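Uncharacterized protein (Bacteroides ovatus CL02T12C04, PDB 6PTM) probably hydrolyses carrageenan from the chain ends, as an exo-acting glycoside hydrolase of family GH42. Local coordinates at residues G639-D644 with G666-V671; H610-I615 with Q632-E637; S626-V631 with L659-G664. One frame throughout, in Å; residues are numbered along the deposited sequence.

Contact 1: residues G639-D644 with G666-V671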
ATOM      1  N   GLY A 639     -30.694   7.437  -3.995  1.00 24.85           N
ATOM      2  CA  GLY A 639     -29.322   7.482  -4.530  1.00 25.00           C
ATOM      3  C   GLY A 639     -29.311   7.820  -6.010  1.00 26.51           C
ATOM      4  O   GLY A 639     -30.368   7.689  -6.689  1.00 23.44           O
ATOM      5  N   THR A 640     -28.146   8.205  -6.520  1.00 23.79           N
ATOM      6  CA  THR A 640     -27.902   8.423  -7.958  1.00 22.69           C
ATOM      7  C   THR A 640     -26.976   7.334  -8.471  1.00 21.94           C
ATOM      8  O   THR A 640     -25.895   7.137  -7.889  1.00 19.12           O
ATOM      9  CB  THR A 640     -27.298   9.806  -8.212  1.00 22.71           C
ATOM     10  OG1 THR A 640     -28.236  10.778  -7.750  1.00 23.10           O
ATOM     11  CG2 THR A 640     -26.950  10.022  -9.663  1.00 22.51           C
ATOM     12  N   VAL A 641     -27.378   6.675  -9.542  1.00 21.62           N
ATOM     13  CA  VAL A 641     -26.543   5.673 -10.242  1.00 21.59           C
ATOM     14  C   VAL A 641     -26.381   6.112 -11.690  1.00 24.26           C
ATOM     15  O   VAL A 641     -27.401   6.404 -12.356  1.00 23.11           O
ATOM     16  CB  VAL A 641     -27.137   4.266 -10.151  1.00 20.45           C
ATOM     17  CG1 VAL A 641     -26.319   3.300 -10.966  1.00 19.09           C
ATOM     18  CG2 VAL A 641     -27.281   3.792  -8.712  1.00 21.63           C
ATOM     19  N   ILE A 642     -25.124   6.150 -12.136  1.00 23.29           N
ATOM     20  CA  ILE A 642     -24.726   6.523 -13.518  1.00 21.53           C
ATOM     21  C   ILE A 642     -24.132   5.276 -14.137  1.00 20.88           C
ATOM     22  O   ILE A 642     -23.119   4.789 -13.623  1.00 20.39           O
ATOM     23  CB  ILE A 642     -23.761   7.722 -13.548  1.00 22.22           C
ATOM     24  CG1 ILE A 642     -24.368   8.959 -12.883  1.00 22.09           C
ATOM     25  CG2 ILE A 642     -23.336   8.016 -14.979  1.00 23.82           C
ATOM     26  CD1 ILE A 642     -23.347   9.943 -12.407  1.00 24.29           C
ATOM     27  N   ILE A 643     -24.772   4.768 -15.178  1.00 20.75           N
ATOM     28  CA  ILE A 643     -24.450   3.431 -15.743  1.00 22.94           C
ATOM     29  C   ILE A 643     -24.325   3.569 -17.250  1.00 23.79           C
ATOM     30  O   ILE A 643     -25.067   4.417 -17.831  1.00 21.81           O
ATOM     31  CB  ILE A 643     -25.476   2.359 -15.324  1.00 24.65           C
ATOM     32  CG1 ILE A 643     -25.028   0.950 -15.720  1.00 25.30           C
ATOM     33  CG2 ILE A 643     -26.873   2.654 -15.847  1.00 26.87           C
ATOM     34  CD1 ILE A 643     -25.715  -0.129 -14.926  1.00 24.62           C
ATOM     35  N   ASP A 644     -23.391   2.808 -17.826  1.00 21.32           N
ATOM     36  CA  ASP A 644     -23.164   2.798 -19.290  1.00 21.98           C
ATOM     37  C   ASP A 644     -24.139   1.793 -19.911  1.00 23.41           C
ATOM     38  O   ASP A 644     -25.001   1.294 -19.189  1.00 24.96           O
ATOM     39  CB  ASP A 644     -21.696   2.601 -19.659  1.00 20.87           C
ATOM     40  CG  ASP A 644     -21.095   1.261 -19.296  1.00 22.41           C
ATOM     41  OD1 ASP A 644     -21.851   0.392 -18.891  1.00 25.62           O
ATOM     42  OD2 ASP A 644     -19.856   1.113 -19.409  1.00 22.41           O
ATOM     43  N   GLY A 666     -34.874   7.153  -6.806  1.00 35.78           N
ATOM     44  CA  GLY A 666     -33.531   7.722  -7.010  1.00 35.83           C
ATOM     45  C   GLY A 666     -33.396   8.300  -8.399  1.00 34.97           C
ATOM     46  O   GLY A 666     -34.417   8.617  -9.031  1.00 35.75           O
ATOM     47  N   LYS A 667     -32.165   8.378  -8.883  1.00 34.52           N
ATOM     48  CA  LYS A 667     -31.818   8.946 -10.204  1.00 34.96           C
ATOM     49  C   LYS A 667     -30.968   7.898 -10.911  1.00 30.92           C
ATOM     50  O   LYS A 667     -29.855   7.580 -10.406  1.00 25.62           O
ATOM     51  CB  LYS A 667     -31.120  10.298 -10.011  1.00 40.92           C
ATOM     52  CG  LYS A 667     -31.380  11.327 -11.103  1.00 48.10           C
ATOM     53  CD  LYS A 667     -30.624  12.662 -10.961  1.00 51.10           C
ATOM     54  CE  LYS A 667     -30.785  13.372  -9.629  1.00 54.93           C
ATOM     55  NZ  LYS A 667     -32.205  13.605  -9.268  1.00 58.41           N
ATOM     56  N   LEU A 668     -31.484   7.340 -12.000  1.00 25.33           N
ATOM     57  CA  LEU A 668     -30.765   6.310 -12.777  1.00 25.84           C
ATOM     58  C   LEU A 668     -30.429   6.870 -14.155  1.00 28.08           C
ATOM     59  O   LEU A 668     -31.321   7.027 -14.990  1.00 29.31           O
ATOM     60  CB  LEU A 668     -31.600   5.035 -12.855  1.00 26.38           C
ATOM     61  CG  LEU A 668     -31.048   3.937 -13.762  1.00 25.38           C
ATOM     62  CD1 LEU A 668     -29.693   3.414 -13.236  1.00 25.15           C
ATOM     63  CD2 LEU A 668     -32.069   2.818 -13.870  1.00 26.19           C
ATOM     64  N   ILE A 669     -29.159   7.179 -14.378  1.00 26.29           N
ATOM     65  CA  ILE A 669     -28.720   7.974 -15.549  1.00 24.62           C
ATOM     66  C   ILE A 669     -27.893   7.061 -16.428  1.00 24.53           C
ATOM     67  O   ILE A 669     -26.816   6.555 -15.998  1.00 22.86           O
ATOM     68  CB  ILE A 669     -27.988   9.259 -15.108  1.00 25.25           C
ATOM     69  CG1 ILE A 669     -28.896  10.077 -14.183  1.00 29.13           C
ATOM     70  CG2 ILE A 669     -27.531  10.056 -16.313  1.00 24.95           C
ATOM     71  CD1 ILE A 669     -28.262  11.325 -13.569  1.00 31.45           C
ATOM     72  N   VAL A 670     -28.358   6.892 -17.655  1.00 24.76           N
ATOM     73  CA  VAL A 670     -27.676   6.030 -18.651  1.00 26.15           C
ATOM     74  C   VAL A 670     -26.825   6.924 -19.537  1.00 27.63           C
ATOM     75  O   VAL A 670     -27.324   7.927 -20.017  1.00 34.94           O
ATOM     76  CB  VAL A 670     -28.688   5.176 -19.432  1.00 25.67           C
ATOM     77  CG1 VAL A 670     -28.000   4.190 -20.361  1.00 25.91           C
ATOM     78  CG2 VAL A 670     -29.637   4.488 -18.452  1.00 25.33           C
ATOM     79  N   VAL A 671     -25.573   6.548 -19.743  1.00 27.53           N
ATOM     80  CA  VAL A 671     -24.601   7.349 -20.529  1.00 28.07           C
ATOM     81  C   VAL A 671     -23.904   6.401 -21.502  1.00 26.67           C
ATOM     82  O   VAL A 671     -23.994   5.172 -21.312  1.00 26.63           O
ATOM     83  CB  VAL A 671     -23.598   8.078 -19.609  1.00 27.95           C
ATOM     84  CG1 VAL A 671     -24.303   8.983 -18.623  1.00 27.21           C
ATOM     85  CG2 VAL A 671     -22.684   7.109 -18.878  1.00 26.96           C
TER

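Contact 2: residues H610-I615 with Q632-E637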
ATOM      1  N   HIS A 610     -23.556   5.389   3.576  1.00 19.09           N
ATOM      2  CA  HIS A 610     -23.663   5.741   2.136  1.00 20.77           C
ATOM      3  C   HIS A 610     -23.278   7.213   1.955  1.00 21.47           C
ATOM      4  O   HIS A 610     -24.112   8.014   1.514  1.00 21.80           O
ATOM      5  CB  HIS A 610     -25.059   5.414   1.604  1.00 19.61           C
ATOM      6  CG  HIS A 610     -25.340   3.943   1.618  1.00 20.39           C
ATOM      7  ND1 HIS A 610     -26.546   3.405   1.202  1.00 20.19           N
ATOM      8  CD2 HIS A 610     -24.623   2.900   2.087  1.00 18.88           C
ATOM      9  CE1 HIS A 610     -26.519   2.102   1.364  1.00 19.41           C
ATOM     10  NE2 HIS A 610     -25.339   1.768   1.845  1.00 18.53           N
ATOM     11  N   GLU A 611     -22.048   7.548   2.314  1.00 21.51           N
ATOM     12  CA  GLU A 611     -21.555   8.949   2.361  1.00 20.26           C
ATOM     13  C   GLU A 611     -20.965   9.265   0.981  1.00 19.15           C
ATOM     14  O   GLU A 611     -19.721   9.462   0.852  1.00 18.36           O
ATOM     15  CB  GLU A 611     -20.583   9.084   3.535  1.00 21.93           C
ATOM     16  CG  GLU A 611     -21.243   9.019   4.905  1.00 22.21           C
ATOM     17  CD  GLU A 611     -20.298   8.989   6.106  1.00 25.90           C
ATOM     18  OE1 GLU A 611     -19.079   8.937   5.923  1.00 27.50           O
ATOM     19  OE2 GLU A 611     -20.788   8.990   7.239  1.00 28.54           O
ATOM     20  N   TRP A 612     -21.832   9.312  -0.019  1.00 16.82           N
ATOM     21  CA  TRP A 612     -21.489   9.691  -1.399  1.00 18.18           C
ATOM     22  C   TRP A 612     -22.734  10.186  -2.137  1.00 18.91           C
ATOM     23  O   TRP A 612     -23.860  10.019  -1.625  1.00 18.07           O
ATOM     24  CB  TRP A 612     -20.843   8.505  -2.116  1.00 18.48           C
ATOM     25  CG  TRP A 612     -21.703   7.282  -2.090  1.00 18.63           C
ATOM     26  CD1 TRP A 612     -22.800   7.026  -2.853  1.00 19.58           C
ATOM     27  CD2 TRP A 612     -21.495   6.119  -1.285  1.00 19.37           C
ATOM     28  NE1 TRP A 612     -23.294   5.784  -2.567  1.00 20.57           N
ATOM     29  CE2 TRP A 612     -22.510   5.202  -1.613  1.00 19.54           C
ATOM     30  CE3 TRP A 612     -20.544   5.769  -0.322  1.00 19.89           C
ATOM     31  CZ2 TRP A 612     -22.592   3.948  -1.030  1.00 18.96           C
ATOM     32  CZ3 TRP A 612     -20.617   4.524   0.251  1.00 18.54           C
ATOM     33  CH2 TRP A 612     -21.647   3.643  -0.082  1.00 20.56           C
ATOM     34  N   ASP A 613     -22.520  10.792  -3.300  1.00 19.41           N
ATOM     35  CA  ASP A 613     -23.588  11.459  -4.088  1.00 19.75           C
ATOM     36  C   ASP A 613     -23.941  10.547  -5.262  1.00 20.14           C
ATOM     37  O   ASP A 613     -25.046  10.628  -5.788  1.00 19.60           O
ATOM     38  CB  ASP A 613     -23.113  12.833  -4.576  1.00 19.91           C
ATOM     39  CG  ASP A 613     -22.625  13.764  -3.498  1.00 18.64           C
ATOM     40  OD1 ASP A 613     -23.237  13.733  -2.435  1.00 17.01           O
ATOM     41  OD2 ASP A 613     -21.604  14.518  -3.738  1.00 17.90           O
ATOM     42  N   ALA A 614     -23.016   9.709  -5.725  1.00 18.26           N
ATOM     43  CA  ALA A 614     -23.324   8.835  -6.866  1.00 18.77           C
ATOM     44  C   ALA A 614     -22.411   7.618  -6.904  1.00 18.56           C
ATOM     45  O   ALA A 614     -21.254   7.742  -6.471  1.00 17.59           O
ATOM     46  CB  ALA A 614     -23.219   9.619  -8.160  1.00 19.57           C
ATOM     47  N   ILE A 615     -22.957   6.523  -7.444  1.00 17.11           N
ATOM     48  CA  ILE A 615     -22.197   5.330  -7.890  1.00 17.95           C
ATOM     49  C   ILE A 615     -22.098   5.384  -9.419  1.00 17.62           C
ATOM     50  O   ILE A 615     -23.128   5.593 -10.115  1.00 16.08           O
ATOM     51  CB  ILE A 615     -22.874   4.059  -7.344  1.00 17.64           C
ATOM     52  CG1 ILE A 615     -22.812   4.023  -5.810  1.00 17.45           C
ATOM     53  CG2 ILE A 615     -22.312   2.798  -7.995  1.00 17.68           C
ATOM     54  CD1 ILE A 615     -23.649   2.899  -5.176  1.00 17.44           C
ATOM     55  N   GLN A 632     -30.044  -1.506  -6.277  1.00 22.69           N
ATOM     56  CA  GLN A 632     -31.487  -1.115  -6.330  1.00 24.21           C
ATOM     57  C   GLN A 632     -31.856  -0.459  -5.002  1.00 25.33           C
ATOM     58  O   GLN A 632     -32.506   0.636  -5.031  1.00 24.62           O
ATOM     59  CB  GLN A 632     -32.424  -2.296  -6.648  1.00 24.85           C
ATOM     60  CG  GLN A 632     -33.888  -1.871  -6.880  1.00 24.41           C
ATOM     61  CD  GLN A 632     -34.029  -0.812  -7.945  1.00 24.68           C
ATOM     62  OE1 GLN A 632     -33.760  -1.048  -9.124  1.00 23.94           O
ATOM     63  NE2 GLN A 632     -34.392   0.398  -7.524  1.00 25.58           N
ATOM     64  N   LYS A 633     -31.441  -1.062  -3.882  1.00 23.99           N
ATOM     65  CA  LYS A 633     -31.781  -0.546  -2.524  1.00 23.65           C
ATOM     66  C   LYS A 633     -31.213   0.872  -2.389  1.00 24.89           C
ATOM     67  O   LYS A 633     -31.851   1.720  -1.726  1.00 25.81           O
ATOM     68  CB  LYS A 633     -31.307  -1.473  -1.395  1.00 23.47           C
ATOM     69  CG  LYS A 633     -32.105  -2.760  -1.230  1.00 27.62           C
ATOM     70  CD  LYS A 633     -31.910  -3.494   0.087  1.00 28.11           C
ATOM     71  N   TYR A 634     -30.059   1.153  -3.002  1.00 22.23           N
ATOM     72  CA  TYR A 634     -29.462   2.500  -2.948  1.00 22.25           C
ATOM     73  C   TYR A 634     -30.324   3.467  -3.773  1.00 23.05           C
ATOM     74  O   TYR A 634     -30.555   4.563  -3.272  1.00 24.40           O
ATOM     75  CB  TYR A 634     -27.996   2.460  -3.386  1.00 23.05           C
ATOM     76  CG  TYR A 634     -27.410   3.819  -3.617  1.00 19.89           C
ATOM     77  CD1 TYR A 634     -27.261   4.725  -2.589  1.00 20.96           C
ATOM     78  CD2 TYR A 634     -26.992   4.177  -4.872  1.00 20.48           C
ATOM     79  CE1 TYR A 634     -26.708   5.972  -2.817  1.00 20.80           C
ATOM     80  CE2 TYR A 634     -26.457   5.418  -5.130  1.00 20.25           C
ATOM     81  CZ  TYR A 634     -26.300   6.313  -4.093  1.00 20.57           C
ATOM     82  OH  TYR A 634     -25.806   7.547  -4.384  1.00 22.04           O
ATOM     83  N   LEU A 635     -30.814   3.068  -4.954  1.00 24.99           N
ATOM     84  CA  LEU A 635     -31.768   3.893  -5.754  1.00 26.09           C
ATOM     85  C   LEU A 635     -33.050   4.142  -4.954  1.00 28.60           C
ATOM     86  O   LEU A 635     -33.542   5.290  -5.008  1.00 32.00           O
ATOM     87  CB  LEU A 635     -32.071   3.227  -7.099  1.00 25.36           C
ATOM     88  CG  LEU A 635     -30.917   3.281  -8.099  1.00 24.80           C
ATOM     89  CD1 LEU A 635     -31.122   2.305  -9.240  1.00 23.68           C
ATOM     90  CD2 LEU A 635     -30.705   4.688  -8.640  1.00 26.28           C
ATOM     91  N   ASP A 636     -33.528   3.133  -4.220  1.00 28.90           N
ATOM     92  CA  ASP A 636     -34.743   3.188  -3.362  1.00 31.68           C
ATOM     93  C   ASP A 636     -34.539   4.160  -2.191  1.00 31.56           C
ATOM     94  O   ASP A 636     -35.567   4.649  -1.696  1.00 30.74           O
ATOM     95  CB  ASP A 636     -35.167   1.812  -2.818  1.00 27.69           C
ATOM     96  CG  ASP A 636     -35.492   0.784  -3.891  1.00 28.26           C
ATOM     97  OD1 ASP A 636     -35.665   1.188  -5.028  1.00 30.39           O
ATOM     98  OD2 ASP A 636     -35.552  -0.429  -3.567  1.00 31.30           O
ATOM     99  N   GLU A 637     -33.303   4.461  -1.773  1.00 29.51           N
ATOM    100  CA  GLU A 637     -33.049   5.540  -0.777  1.00 29.66           C
ATOM    101  C   GLU A 637     -32.817   6.898  -1.455  1.00 27.29           C
ATOM    102  O   GLU A 637     -32.242   7.737  -0.807  1.00 31.79           O
ATOM    103  CB  GLU A 637     -31.758   5.373   0.031  1.00 35.69           C
ATOM    104  CG  GLU A 637     -31.501   4.038   0.687  1.00 39.04           C
ATOM    105  CD  GLU A 637     -30.028   3.892   1.091  1.00 41.95           C
ATOM    106  OE1 GLU A 637     -29.098   4.608   0.537  1.00 34.76           O
ATOM    107  OE2 GLU A 637     -29.804   3.071   1.970  1.00 50.92           O
TER

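Contact 3: residues S626-V631 with L659-G664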
ATOM      1  N   SER A 626     -27.117 -10.341  -6.478  1.00 19.69           N
ATOM      2  CA  SER A 626     -27.069  -9.573  -5.208  1.00 18.84           C
ATOM      3  C   SER A 626     -26.380  -8.210  -5.392  1.00 17.03           C
ATOM      4  O   SER A 626     -26.691  -7.256  -4.645  1.00 19.69           O
ATOM      5  CB  SER A 626     -26.439 -10.413  -4.121  1.00 20.51           C
ATOM      6  OG  SER A 626     -25.131 -10.820  -4.466  1.00 19.61           O
ATOM      7  N   ASP A 627     -25.521  -8.047  -6.387  1.00 17.49           N
ATOM      8  CA  ASP A 627     -24.940  -6.713  -6.707  1.00 16.98           C
ATOM      9  C   ASP A 627     -26.091  -5.793  -7.124  1.00 17.39           C
ATOM     10  O   ASP A 627     -26.212  -4.686  -6.591  1.00 17.23           O
ATOM     11  CB  ASP A 627     -23.902  -6.744  -7.840  1.00 15.33           C
ATOM     12  CG  ASP A 627     -22.542  -7.326  -7.487  1.00 15.99           C
ATOM     13  OD1 ASP A 627     -22.053  -7.045  -6.380  1.00 17.01           O
ATOM     14  OD2 ASP A 627     -21.944  -7.978  -8.360  1.00 15.95           O
ATOM     15  N   ILE A 628     -26.863  -6.238  -8.107  1.00 20.12           N
ATOM     16  CA  ILE A 628     -27.968  -5.447  -8.714  1.00 21.98           C
ATOM     17  C   ILE A 628     -29.011  -5.122  -7.640  1.00 21.27           C
ATOM     18  O   ILE A 628     -29.429  -3.953  -7.575  1.00 20.95           O
ATOM     19  CB  ILE A 628     -28.535  -6.200  -9.926  1.00 24.07           C
ATOM     20  CG1 ILE A 628     -27.477  -6.243 -11.032  1.00 25.51           C
ATOM     21  CG2 ILE A 628     -29.836  -5.553 -10.369  1.00 25.00           C
ATOM     22  CD1 ILE A 628     -27.792  -7.138 -12.195  1.00 28.48           C
ATOM     23  N   GLU A 629     -29.417  -6.116  -6.841  1.00 21.86           N
ATOM     24  CA  GLU A 629     -30.383  -5.955  -5.722  1.00 23.23           C
ATOM     25  C   GLU A 629     -29.839  -4.905  -4.754  1.00 21.38           C
ATOM     26  O   GLU A 629     -30.632  -4.079  -4.283  1.00 20.51           O
ATOM     27  CB  GLU A 629     -30.648  -7.283  -4.999  1.00 26.37           C
ATOM     28  CG  GLU A 629     -31.541  -8.216  -5.795  1.00 29.10           C
ATOM     29  CD  GLU A 629     -31.574  -9.664  -5.320  1.00 33.80           C
ATOM     30  OE1 GLU A 629     -30.796 -10.025  -4.393  1.00 33.27           O
ATOM     31  OE2 GLU A 629     -32.370 -10.436  -5.896  1.00 40.83           O
ATOM     32  N   THR A 630     -28.543  -4.931  -4.433  1.00 18.48           N
ATOM     33  CA  THR A 630     -28.022  -3.966  -3.451  1.00 18.54           C
ATOM     34  C   THR A 630     -28.002  -2.580  -4.112  1.00 18.25           C
ATOM     35  O   THR A 630     -28.341  -1.598  -3.429  1.00 15.98           O
ATOM     36  CB  THR A 630     -26.697  -4.458  -2.861  1.00 18.75           C
ATOM     37  OG1 THR A 630     -26.934  -5.759  -2.326  1.00 19.46           O
ATOM     38  CG2 THR A 630     -26.172  -3.572  -1.765  1.00 18.72           C
ATOM     39  N   VAL A 631     -27.645  -2.482  -5.393  1.00 17.83           N
ATOM     40  CA  VAL A 631     -27.603  -1.138  -6.037  1.00 19.25           C
ATOM     41  C   VAL A 631     -29.045  -0.615  -6.140  1.00 20.59           C
ATOM     42  O   VAL A 631     -29.211   0.598  -5.968  1.00 20.25           O
ATOM     43  CB  VAL A 631     -26.855  -1.158  -7.381  1.00 18.67           C
ATOM     44  CG1 VAL A 631     -27.070   0.123  -8.169  1.00 17.28           C
ATOM     45  CG2 VAL A 631     -25.381  -1.430  -7.155  1.00 18.67           C
ATOM     46  N   LEU A 659     -33.273  -9.522 -13.732  1.00 52.71           N
ATOM     47  CA  LEU A 659     -33.576  -8.259 -13.003  1.00 52.91           C
ATOM     48  C   LEU A 659     -32.841  -7.092 -13.678  1.00 50.92           C
ATOM     49  O   LEU A 659     -31.681  -7.279 -14.079  1.00 58.47           O
ATOM     50  CB  LEU A 659     -33.060  -8.482 -11.573  1.00 57.62           C
ATOM     51  CG  LEU A 659     -33.402  -7.441 -10.508  1.00 59.18           C
ATOM     52  CD1 LEU A 659     -34.906  -7.378 -10.249  1.00 57.14           C
ATOM     53  CD2 LEU A 659     -32.635  -7.752  -9.223  1.00 58.30           C
ATOM     54  N   THR A 660     -33.454  -5.921 -13.807  1.00 42.19           N
ATOM     55  CA  THR A 660     -32.726  -4.696 -14.226  1.00 41.72           C
ATOM     56  C   THR A 660     -32.975  -3.611 -13.178  1.00 39.11           C
ATOM     57  O   THR A 660     -33.975  -3.711 -12.460  1.00 35.44           O
ATOM     58  CB  THR A 660     -33.112  -4.249 -15.638  1.00 41.55           C
ATOM     59  OG1 THR A 660     -34.495  -3.920 -15.566  1.00 43.77           O
ATOM     60  CG2 THR A 660     -32.880  -5.315 -16.682  1.00 44.69           C
ATOM     61  N   LEU A 661     -32.057  -2.648 -13.077  1.00 35.04           N
ATOM     62  CA  LEU A 661     -32.166  -1.496 -12.156  1.00 31.99           C
ATOM     63  C   LEU A 661     -33.393  -0.688 -12.576  1.00 32.16           C
ATOM     64  O   LEU A 661     -33.573  -0.493 -13.784  1.00 31.38           O
ATOM     65  CB  LEU A 661     -30.907  -0.632 -12.257  1.00 30.63           C
ATOM     66  CG  LEU A 661     -29.660  -1.154 -11.554  1.00 29.37           C
ATOM     67  CD1 LEU A 661     -28.552  -0.115 -11.663  1.00 28.41           C
ATOM     68  CD2 LEU A 661     -29.930  -1.488 -10.091  1.00 27.52           C
ATOM     69  N   LYS A 662     -34.183  -0.233 -11.611  1.00 33.13           N
ATOM     70  CA  LYS A 662     -35.318   0.699 -11.844  1.00 38.86           C
ATOM     71  C   LYS A 662     -35.035   1.991 -11.098  1.00 36.27           C
ATOM     72  O   LYS A 662     -34.668   1.922  -9.915  1.00 43.47           O
ATOM     73  CB  LYS A 662     -36.630   0.082 -11.348  1.00 41.00           C
ATOM     74  CG  LYS A 662     -37.019  -1.212 -12.049  1.00 47.61           C
ATOM     75  CD  LYS A 662     -37.064  -1.083 -13.569  1.00 54.00           C
ATOM     76  CE  LYS A 662     -37.793  -2.220 -14.250  1.00 56.68           C
ATOM     77  NZ  LYS A 662     -37.004  -3.471 -14.182  1.00 58.72           N
ATOM     78  N   GLN A 663     -35.199   3.121 -11.765  1.00 35.16           N
ATOM     79  CA  GLN A 663     -34.931   4.447 -11.160  1.00 38.77           C
ATOM     80  C   GLN A 663     -35.655   4.573  -9.816  1.00 41.71           C
ATOM     81  O   GLN A 663     -35.021   5.048  -8.827  1.00 39.25           O
ATOM     82  CB  GLN A 663     -35.395   5.575 -12.084  1.00 42.09           C
ATOM     83  CG  GLN A 663     -35.303   6.935 -11.411  1.00 40.47           C
ATOM     84  CD  GLN A 663     -35.176   8.060 -12.402  1.00 38.41           C
ATOM     85  OE1 GLN A 663     -34.080   8.419 -12.818  1.00 31.81           O
ATOM     86  NE2 GLN A 663     -36.309   8.630 -12.768  1.00 35.45           N
ATOM     87  N   GLY A 664     -36.956   4.246  -9.807  1.00 41.65           N
ATOM     88  CA  GLY A 664     -37.851   4.491  -8.666  1.00 35.91           C
ATOM     89  C   GLY A 664     -37.653   5.885  -8.094  1.00 34.32           C
ATOM     90  O   GLY A 664     -37.703   6.865  -8.853  1.00 36.73           O
TER

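Contact 1: residues G639-D644 with G666-V671
V641 and its partners K667 and I669 centre this parallel strand pair. V641 N donates to K667 O at 2.8 Å, and V641 O accepts from I669 N at 2.8 Å. The same alternation runs on through I643, whose N donates to I669 O and whose O takes V671 N. A fifth bond, K667 N to G639 O at 2.9 Å, starts the series. Weaker CA-H...O contacts fill in between; V670 CA, for example, approaches I643 O at 3.2 Å.

The side chains pack on two faces. On one, T640 and K667 lie side by side, with T640 OG1 3.7 Å from K667 CB. Putting OG1 beside the backbone N (chi1 -61°) turns the methyl T640 CG2 anti to that N, 4.3 Å from I669 CD1. Further along, I642 CG2 meets V671 CG1 at 3.9 Å. Helix 674-687 covers I642, I669 and V671. A glycine in place of T640 would probably leave K667 CB and I669 CD1 without their neighbour and open a gap beside A614.

On the other face L668 carries the contact. L668 CD1 touches I643 CG2 at 3.9 Å and also reaches V641. V641 in turn packs against helix 625-636.

The D644 carboxylate accepts from the S647 hydroxyl and from the backbone N-H groups of E646 and K619. Strand 640-643 also bonds to strand 614-617, whereas 667-670 forms an edge of the sheet within the chain. This is the last strand pair of a five-stranded parallel sheet with helices on both faces, an alpha/beta domain with the 2-1-3-4-5 strand order of flavodoxin-like folds.

Contact 2: residues H610-I615 with Q632-E637
Y634 reaches from its helix into the space between W612 and I615. Its ring is the tightly packed part of the contact. With CG anti to the backbone N (chi1 169°), the ring extends away from the helix toward strand 614-617. W612 NE1 comes within 3.4 Å of Y634 CZ, which lies at the edge of the indole. The two ring planes stand 58° apart, so this is an oblique pair. I615 CD1 packs against another part of the tyrosine ring, 3.6 Å from Y634 CD2. Y634 OH lies 3.4 Å from W612 CD1 and takes a weak hydrogen bond from T640 N. The indole has H610 CA over one of its faces, and helix 602-607 adds I604 and L605 around it.

The outer side is looser and polar. Here H610 and the exposed E637 meet, the glutamate chain lying across the line of the histidine. H610 ND1 donates to E637 OE1 at 2.9 Å, with an N-H...O angle of 162°. OE1 lies close to the imidazole plane and uses its syn lone pair. The carboxylate itself is turned well out of the ring plane.

H610 NE2 is bonded to the carbonyl oxygen of L605. A carbonyl can only accept, so both ring nitrogens appear to act as donors. H610 is therefore probably an imidazolium, its charge balanced by E637.

Contact 3: residues S626-V631 with L659-G664
S626 O is gripped by two donors of one residue, T630, one turn further along the helix. T630 OG1 lies 2.8 Å from S626 O, and T630 N bonds to S626 O at 3.0 Å. This threonine is turned away from the loop 659-664 and packs on helix 602-607. The face toward the loop is carried by I628, V631 and the stem of E629.

L659 and L661 are the two loop side chains that meet it. L659 has CG anti to its own N (chi1 -171°), which extends the side chain toward the helix. L659 CD2 settles between two neighbours, 3.7 Å from I628 CG2 and 3.6 Å from E629 CG. I628 and L659 run antiparallel alongside one another, while the E629 stem lies across the leucine. Only the aliphatic part of E629 is used.

The helix is the one in the beta-alpha-beta unit of strand 614-617, helix 625-636 and strand 640-643. The loop leads into the next strand, 667-670. It thus passes along the side of the helix before the chain enters the edge of the sheet.

L661 meets the helix with both methyls. L661 CD1 touches V631 CG1 at 3.8 Å, and L661 CD2 comes 3.6 Å from I628 O. F648 packs on both I628 and L661, and V641 of the sheet touches both V631 and L661.

No hydrogen bond joins the two segments. L659 O is buried here and has no partner in the model. The loop is tied internally by K662 NZ, which donates to T660 OG1 at 2.9 Å. K662 N bonds to Q632 OE1, one residue beyond V631 on the same helix.

In the fold
The three contacts lie in one alpha/beta domain, their centres 10 to 11 Å apart and about 30 Å from the centre of the chain. Contacts 2 and 3 share helix 625-636: contact 2 uses its C-terminal end, contact 3 the turns before. Contact 2 closes before contact 1 opens, while contact 3 alternates with both along the chain. The sheet links contacts 1 and 2, because strands 614-617 and 640-643 are neighbours in it. Contact 3 is tied to contact 1 where Q663 OE1 accepts from L668 N. Together they bind helix, loop and sheet edge into one layered unit, probably the domain that follows the catalytic barrel in GH42 enzymes.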